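Local coordinates for endo alpha-1,4 polygalactosaminidase (Neosartorya fumigata, PDB 6OJ1), which hydrolyses alpha-1,4-linked galactosamine polysaccharide at sites within the chain, as an endo-acting glycoside hydrolase able to disrupt microbial biofilms, at residues 40-45 against 59-64; 45-50 against 267-272. All blocks are in the same frame, centred on the assembly; numbering follows the deposited sequence.

Contact 1: residues 40-45 against 59-64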
loop_
_atom_site.group_PDB
_atom_site.type_symbol
_atom_site.label_atom_id
_atom_site.label_comp_id
_atom_site.label_asym_id
_atom_site.label_seq_id
_atom_site.Cartn_x
_atom_site.Cartn_y
_atom_site.Cartn_z
ATOM N N THR A 40 -14.869 4.139 -2.541
ATOM C CA THR A 40 -15.147 2.768 -2.129
ATOM C C THR A 40 -14.627 2.531 -0.718
ATOM O O THR A 40 -13.472 2.836 -0.409
ATOM C CB THR A 40 -14.519 1.766 -3.101
ATOM O OG1 THR A 40 -15.105 1.925 -4.402
ATOM C CG2 THR A 40 -14.767 0.349 -2.614
ATOM N N LYS A 41 -15.494 1.994 0.141
ATOM C CA LYS A 41 -15.112 1.706 1.518
ATOM C C LYS A 41 -14.134 0.539 1.570
ATOM O O LYS A 41 -14.298 -0.463 0.865
ATOM C CB LYS A 41 -16.354 1.378 2.345
ATOM C CG LYS A 41 -16.099 1.204 3.830
ATOM C CD LYS A 41 -17.437 0.961 4.549
ATOM C CE LYS A 41 -17.250 0.640 6.020
ATOM N NZ LYS A 41 -18.578 0.387 6.671
ATOM N N TRP A 42 -13.119 0.660 2.423
ATOM C CA TRP A 42 -12.098 -0.372 2.509
ATOM C C TRP A 42 -11.761 -0.661 3.964
ATOM O O TRP A 42 -12.168 0.049 4.890
ATOM C CB TRP A 42 -10.828 0.003 1.726
ATOM C CG TRP A 42 -9.937 1.063 2.349
ATOM C CD1 TRP A 42 -10.316 2.286 2.828
ATOM C CD2 TRP A 42 -8.506 1.002 2.490
ATOM N NE1 TRP A 42 -9.211 2.978 3.288
ATOM C CE2 TRP A 42 -8.093 2.214 3.097
ATOM C CE3 TRP A 42 -7.537 0.038 2.170
ATOM C CZ2 TRP A 42 -6.754 2.488 3.395
ATOM C CZ3 TRP A 42 -6.196 0.308 2.461
ATOM C CH2 TRP A 42 -5.818 1.531 3.064
ATOM N N GLN A 43 -11.022 -1.749 4.137
ATOM C CA GLN A 43 -10.413 -2.152 5.390
ATOM C C GLN A 43 -8.992 -2.575 5.062
ATOM O O GLN A 43 -8.723 -3.064 3.963
ATOM C CB GLN A 43 -11.222 -3.295 6.055
ATOM C CG GLN A 43 -10.477 -4.181 7.076
ATOM C CD GLN A 43 -10.157 -3.488 8.404
ATOM O OE1 GLN A 43 -9.729 -2.338 8.436
ATOM N NE2 GLN A 43 -10.364 -4.199 9.510
ATOM N N ILE A 44 -8.075 -2.360 5.999
ATOM C CA ILE A 44 -6.701 -2.814 5.852
ATOM C C ILE A 44 -6.288 -3.498 7.146
ATOM O O ILE A 44 -6.584 -3.006 8.241
ATOM C CB ILE A 44 -5.729 -1.669 5.493
ATOM C CG1 ILE A 44 -4.283 -2.188 5.476
ATOM C CG2 ILE A 44 -5.884 -0.470 6.440
ATOM C CD1 ILE A 44 -3.267 -1.215 4.832
ATOM N N GLU A 45 -5.642 -4.652 7.022
ATOM C CA GLU A 45 -5.196 -5.396 8.203
ATOM C C GLU A 45 -3.926 -6.124 7.790
ATOM O O GLU A 45 -3.991 -7.078 7.012
ATOM C CB GLU A 45 -6.263 -6.367 8.702
ATOM C CG GLU A 45 -5.975 -6.912 10.110
ATOM C CD GLU A 45 -4.947 -8.024 10.099
ATOM O OE1 GLU A 45 -5.227 -9.082 9.488
ATOM O OE2 GLU A 45 -3.849 -7.829 10.678
ATOM N N ILE A 59 -13.540 -3.533 -0.081
ATOM C CA ILE A 59 -12.162 -3.861 -0.417
ATOM C C ILE A 59 -11.409 -4.145 0.872
ATOM O O ILE A 59 -11.499 -3.366 1.826
ATOM C CB ILE A 59 -11.467 -2.719 -1.191
ATOM C CG1 ILE A 59 -12.102 -2.529 -2.573
ATOM C CG2 ILE A 59 -9.983 -2.994 -1.300
ATOM C CD1 ILE A 59 -11.643 -1.242 -3.280
ATOM N N TYR A 60 -10.668 -5.252 0.900
ATOM C CA TYR A 60 -9.781 -5.583 2.009
ATOM C C TYR A 60 -8.347 -5.596 1.508
ATOM O O TYR A 60 -8.053 -6.271 0.523
ATOM C CB TYR A 60 -10.112 -6.958 2.608
ATOM C CG TYR A 60 -11.218 -6.975 3.658
ATOM C CD1 TYR A 60 -12.496 -6.531 3.362
ATOM C CD2 TYR A 60 -10.973 -7.469 4.935
ATOM C CE1 TYR A 60 -13.505 -6.561 4.319
ATOM C CE2 TYR A 60 -11.963 -7.498 5.892
ATOM C CZ TYR A 60 -13.230 -7.046 5.575
ATOM O OH TYR A 60 -14.237 -7.081 6.516
ATOM N N ASP A 61 -7.465 -4.856 2.187
ATOM C CA ASP A 61 -6.031 -4.821 1.896
ATOM C C ASP A 61 -5.356 -5.639 3.000
ATOM O O ASP A 61 -5.422 -5.274 4.181
ATOM C CB ASP A 61 -5.541 -3.370 1.857
ATOM C CG ASP A 61 -4.078 -3.228 1.470
ATOM O OD1 ASP A 61 -3.358 -4.236 1.327
ATOM O OD2 ASP A 61 -3.651 -2.063 1.298
ATOM N N ILE A 62 -4.748 -6.769 2.626
ATOM C CA ILE A 62 -4.186 -7.704 3.598
ATOM C C ILE A 62 -2.810 -8.164 3.125
ATOM O O ILE A 62 -2.451 -8.043 1.948
ATOM C CB ILE A 62 -5.099 -8.923 3.827
ATOM C CG1 ILE A 62 -5.277 -9.700 2.515
ATOM C CG2 ILE A 62 -6.480 -8.480 4.372
ATOM C CD1 ILE A 62 -6.186 -10.942 2.636
ATOM N N ASP A 63 -2.040 -8.715 4.061
ATOM C CA ASP A 63 -0.663 -9.103 3.763
ATOM C C ASP A 63 -0.591 -10.260 2.768
ATOM O O ASP A 63 -1.284 -11.272 2.910
ATOM C CB ASP A 63 0.064 -9.465 5.058
ATOM C CG ASP A 63 1.538 -9.733 4.825
ATOM O OD1 ASP A 63 2.329 -8.756 4.827
ATOM O OD2 ASP A 63 1.892 -10.911 4.594
ATOM N N LEU A 64 0.274 -10.103 1.756
ATOM C CA LEU A 64 0.436 -11.110 0.710
ATOM C C LEU A 64 0.905 -12.453 1.262
ATOM O O LEU A 64 0.445 -13.511 0.815
ATOM C CB LEU A 64 1.445 -10.597 -0.330
ATOM C CG LEU A 64 1.917 -11.626 -1.360
ATOM C CD1 LEU A 64 0.758 -12.108 -2.207
ATOM C CD2 LEU A 64 3.011 -10.985 -2.212
HETATM O O HOH W 1 -3.000 -9.585 6.877
#
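Asp61 N donates to Gln43 O over 2.8 Å, and Asp61 O in turn accepts Glu45 N at 2.9 Å, so the backbone of one aspartate grips the neighbouring strand in both directions. Gln43 likewise bonds twice, because its own N reaches Ile59 O at 2.9 Å. The weaker bond from Ile59 N to Lys41 O begins the series, while past its far end a water bridges Glu45 O and Asp63 N, standing in where the strands draw apart. The strand axes lie only 12° from parallel. These are the first two strands of the (beta/alpha)8 barrel of the GH114 family; the connection between them contains no helix, unlike the standard beta-alpha-beta crossover.

Trp42, Ile44, Ile59 and Asp61 face the barrel interior, where Trp42 and Ile44 also meet Ile230. Asp61 runs side by side with both Trp42 and Ile44: its OD2 lies at the indole edge, 3.7 Å from Trp42 CZ3, and equally close to Ile44 CD1. With CG anti to the backbone N (chi1 -176°), the carboxylate is laid against both neighbours. At the N-terminal end of the pair the Thr40 and Ile59 side chains cross at about a right angle, CG2 to CD1 3.6 Å, a methyl contact suited to a buried barrel end, while Thr40 OG1 is bonded to Ala37 O.

On the outer face the Tyr60 ring lies beneath Gln43, whose CB stands 4.1 Å from the ring centroid, almost on the normal, as a CH-pi contact. Gln43 bends at chi2 (71°), bringing its OE1 back to accept the N-H of Ile44 and the ammonium of Lys266; NE2 goes on to Asn272 O. A long polar side chain thus offers its aliphatic part to the aromatic ring and its amide to polar partners, while Tyr60 OH is bonded to Val55 O.

Contact 2: residues 45-50 against 267-272. With NAG (2-acetamido-2-deoxy-beta-D-glucopyranose), chain B; MAN (alpha-D-mannopyranose), chain C; NAG (2-acetamido-2-deoxy-beta-D-glucopyranose), chain D.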
loop_
_atom_site.group_PDB
_atom_site.type_symbol
_atom_site.label_atom_id
_atom_site.label_comp_id
_atom_site.label_asym_id
_atom_site.label_seq_id
_atom_site.Cartn_x
_atom_site.Cartn_y
_atom_site.Cartn_z
ATOM N N GLU A 45 -5.642 -4.652 7.022
ATOM C CA GLU A 45 -5.196 -5.396 8.203
ATOM C C GLU A 45 -3.926 -6.124 7.790
ATOM O O GLU A 45 -3.991 -7.078 7.012
ATOM C CB GLU A 45 -6.263 -6.367 8.702
ATOM C CG GLU A 45 -5.975 -6.912 10.110
ATOM C CD GLU A 45 -4.947 -8.024 10.099
ATOM O OE1 GLU A 45 -5.227 -9.082 9.488
ATOM O OE2 GLU A 45 -3.849 -7.829 10.678
ATOM N N LEU A 46 -2.780 -5.667 8.304
ATOM C CA LEU A 46 -1.474 -6.159 7.890
ATOM C C LEU A 46 -0.716 -6.884 8.988
ATOM O O LEU A 46 0.314 -7.504 8.692
ATOM C CB LEU A 46 -0.596 -4.993 7.392
ATOM C CG LEU A 46 -1.161 -4.180 6.245
ATOM C CD1 LEU A 46 -0.054 -3.208 5.737
ATOM C CD2 LEU A 46 -1.616 -5.118 5.136
ATOM N N LEU A 47 -1.187 -6.836 10.238
ATOM C CA LEU A 47 -0.359 -7.336 11.334
ATOM C C LEU A 47 -0.334 -8.864 11.401
ATOM O O LEU A 47 0.718 -9.463 11.675
ATOM C CB LEU A 47 -0.841 -6.734 12.655
ATOM C CG LEU A 47 -0.037 -7.093 13.900
ATOM C CD1 LEU A 47 1.394 -6.580 13.746
ATOM C CD2 LEU A 47 -0.692 -6.503 15.145
ATOM N N TYR A 48 -1.472 -9.523 11.168
ATOM C CA TYR A 48 -1.567 -10.970 11.287
ATOM C C TYR A 48 -2.505 -11.483 10.202
ATOM O O TYR A 48 -3.119 -10.709 9.466
ATOM C CB TYR A 48 -2.043 -11.395 12.696
ATOM C CG TYR A 48 -3.122 -10.483 13.275
ATOM C CD1 TYR A 48 -4.378 -10.397 12.685
ATOM C CD2 TYR A 48 -2.879 -9.711 14.406
ATOM C CE1 TYR A 48 -5.358 -9.572 13.195
ATOM C CE2 TYR A 48 -3.855 -8.880 14.929
ATOM C CZ TYR A 48 -5.094 -8.812 14.317
ATOM O OH TYR A 48 -6.062 -7.976 14.824
ATOM N N ALA A 49 -2.591 -12.802 10.080
ATOM C CA ALA A 49 -3.504 -13.390 9.111
ATOM C C ALA A 49 -4.915 -12.872 9.368
ATOM O O ALA A 49 -5.346 -12.769 10.517
ATOM C CB ALA A 49 -3.467 -14.914 9.212
ATOM N N LEU A 50 -5.629 -12.512 8.301
ATOM C CA LEU A 50 -6.952 -11.914 8.470
ATOM C C LEU A 50 -7.898 -12.888 9.163
ATOM O O LEU A 50 -8.108 -14.012 8.693
ATOM C CB LEU A 50 -7.520 -11.485 7.116
ATOM C CG LEU A 50 -8.887 -10.781 7.207
ATOM C CD1 LEU A 50 -8.770 -9.365 7.819
ATOM C CD2 LEU A 50 -9.581 -10.733 5.845
ATOM N N ASN A 267 -5.174 1.751 14.166
ATOM C CA ASN A 267 -3.961 1.676 14.969
ATOM C C ASN A 267 -2.730 1.675 14.067
ATOM O O ASN A 267 -2.773 1.191 12.936
ATOM C CB ASN A 267 -3.938 0.400 15.808
ATOM C CG ASN A 267 -5.006 0.373 16.856
ATOM O OD1 ASN A 267 -5.220 1.352 17.571
ATOM N ND2 ASN A 267 -5.682 -0.768 16.977
ATOM N N MET A 268 -1.609 2.193 14.599
ATOM C CA MET A 268 -0.362 2.199 13.831
ATOM C C MET A 268 0.105 0.784 13.490
ATOM O O MET A 268 0.808 0.585 12.490
ATOM C CB MET A 268 0.730 2.954 14.608
ATOM C CG MET A 268 2.074 3.046 13.898
ATOM S SD MET A 268 2.136 4.299 12.593
ATOM C CE MET A 268 2.028 5.802 13.549
ATOM N N ASN A 269 -0.304 -0.221 14.273
ATOM C CA ASN A 269 0.105 -1.585 13.957
ATOM C C ASN A 269 -0.753 -2.219 12.866
ATOM O O ASN A 269 -0.451 -3.337 12.440
ATOM C CB ASN A 269 0.117 -2.466 15.229
ATOM C CG ASN A 269 -1.271 -2.746 15.808
ATOM O OD1 ASN A 269 -2.293 -2.367 15.235
ATOM N ND2 ASN A 269 -1.307 -3.446 16.963
ATOM N N LEU A 270 -1.797 -1.525 12.403
ATOM C CA LEU A 270 -2.673 -2.003 11.330
ATOM C C LEU A 270 -3.244 -3.395 11.635
ATOM O O LEU A 270 -3.328 -4.267 10.764
ATOM C CB LEU A 270 -1.948 -1.965 9.980
ATOM C CG LEU A 270 -1.665 -0.534 9.493
ATOM C CD1 LEU A 270 -0.783 -0.595 8.201
ATOM C CD2 LEU A 270 -2.963 0.239 9.254
ATOM N N ASN A 271 -3.671 -3.597 12.883
ATOM C CA ASN A 271 -4.426 -4.798 13.230
ATOM C C ASN A 271 -5.893 -4.627 12.813
ATOM O O ASN A 271 -6.201 -3.746 12.005
ATOM C CB ASN A 271 -4.256 -5.118 14.727
ATOM C CG ASN A 271 -4.839 -4.038 15.655
ATOM O OD1 ASN A 271 -5.450 -3.068 15.206
ATOM N ND2 ASN A 271 -4.670 -4.236 16.966
ATOM N N ASN A 272 -6.815 -5.459 13.329
ATOM C CA ASN A 272 -8.195 -5.434 12.831
ATOM C C ASN A 272 -8.895 -4.101 13.108
ATOM O O ASN A 272 -9.717 -3.646 12.297
ATOM C CB ASN A 272 -9.031 -6.561 13.469
ATOM C CG ASN A 272 -8.843 -7.931 12.783
ATOM O OD1 ASN A 272 -8.730 -8.029 11.565
ATOM N ND2 ASN A 272 -8.858 -8.997 13.590
HETATM C C1 NAG B . -6.929 -12.419 15.275
HETATM C C2 NAG B . -7.667 -12.366 16.608
HETATM C C3 NAG B . -6.841 -11.614 17.655
HETATM C C4 NAG B . -5.414 -12.147 17.732
HETATM C C5 NAG B . -4.798 -12.158 16.338
HETATM C C6 NAG B . -3.425 -12.785 16.292
HETATM C C7 NAG B . -10.099 -12.403 16.332
HETATM C C8 NAG B . -11.331 -11.587 16.087
HETATM N N2 NAG B . -8.953 -11.722 16.415
HETATM O O3 NAG B . -7.485 -11.742 18.916
HETATM O O4 NAG B . -4.634 -11.299 18.573
HETATM O O5 NAG B . -5.624 -12.939 15.468
HETATM O O6 NAG B . -3.441 -14.101 16.835
HETATM O O7 NAG B . -10.139 -13.622 16.468
HETATM C C1 MAN C . 0.240 -6.652 20.737
HETATM C C2 MAN C . 0.486 -6.047 19.325
HETATM C C3 MAN C . 1.173 -4.679 19.431
HETATM C C4 MAN C . 0.424 -3.756 20.431
HETATM C C5 MAN C . 0.282 -4.476 21.795
HETATM C C6 MAN C . -0.502 -3.684 22.826
HETATM O O2 MAN C . -0.744 -5.809 18.642
HETATM O O3 MAN C . 1.309 -4.058 18.144
HETATM O O4 MAN C . 1.125 -2.525 20.607
HETATM O O5 MAN C . -0.407 -5.738 21.605
HETATM O O6 MAN C . -0.491 -4.425 24.046
HETATM C C1 NAG D . -3.865 -12.024 19.553
HETATM C C2 NAG D . -2.817 -11.059 20.144
HETATM C C3 NAG D . -2.061 -11.717 21.300
HETATM C C4 NAG D . -3.025 -12.319 22.309
HETATM C C5 NAG D . -3.983 -13.267 21.603
HETATM C C6 NAG D . -5.014 -13.865 22.536
HETATM C C7 NAG D . -1.961 -9.435 18.513
HETATM C C8 NAG D . -0.906 -9.152 17.495
HETATM N N2 NAG D . -1.883 -10.625 19.118
HETATM O O3 NAG D . -1.281 -10.728 21.965
HETATM O O4 NAG D . -2.288 -13.040 23.285
HETATM O O5 NAG D . -4.700 -12.534 20.604
HETATM O O6 NAG D . -5.891 -12.870 23.048
HETATM O O7 NAG D . -2.848 -8.627 18.776
#
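Tyr48 meets Asn272 through a torsion that places CG between its own backbone N and carbonyl carbon (chi1 39°), swinging the ring across to the 267-272 loop. Its hydroxyl accepts the backbone N-H of Asn272 at 3.0 Å. On Asn272, CG anti to the carbonyl carbon (chi1 -82°) brings the amide to the edge of the tyrosine ring, the two planes 71° apart; ND2 is hydrogen-bonded to Asn51 OD1, and OD1 packs 3.3 Å from Glu45 CG. Tyrosine suits this place because it is flat enough to be covered on both faces and still carries a polar end. Glu45 OE2 lies over one face, toward the rim, and is itself fixed by accepting the N-H of Tyr48 on its syn lone pair. Over the other face sits the sugar ring of NAG of chain B, its C5 3.6 Å above the plane.

The backbones join at Leu270 O, which accepts Leu46 N at 2.9 Å in the carbonyl plane and a weak second bond from Leu47 N. Leu46 and Leu270 lie alongside each other, their CD1 methyls 3.7 Å apart. Leu47 points at the 267-272 loop, its CB touching Asn269 O, and its CD2 meets the acetyl methyl C8 of NAG of chain D at 3.5 Å. Asn269 shares the mannose with Asn239, its own ND2 donating to O3 over 2.9 Å, while its OD1 accepts Asn271 N from above the carbonyl plane, which probably helps hold the loop's shape. Residues 267-270 form a type I beta turn, overlapped by an Asx turn that starts at Asn269. Both loops leave the C-terminal ends of barrel strands, the first and the eighth, which adjoin where a (beta/alpha)8 barrel closes, and here they bed an N-linked glycan, probably borne by Asn51.

Contact 1 is buried in the barrel wall and contact 2 lies farther out, partly exposed, yet they share strand 42-45, Glu45 ending one segment and beginning the other, while 267-272 follows the eighth strand. In contact 1 regular backbone pairing does the work, with apolar groups and one carboxylate on the inner side. In contact 2 no strand pairing exists: a single carbonyl and a tyrosine hydroxyl join two irregular loops, while asparagine amides brace the 267-272 loop and bind sugar, and sugars take over the outer packing. The two meet directly: an amide of contact 1 reaches the loop of contact 2, Leu50 packs on Tyr60, and Leu46 on the backbone of 62-63.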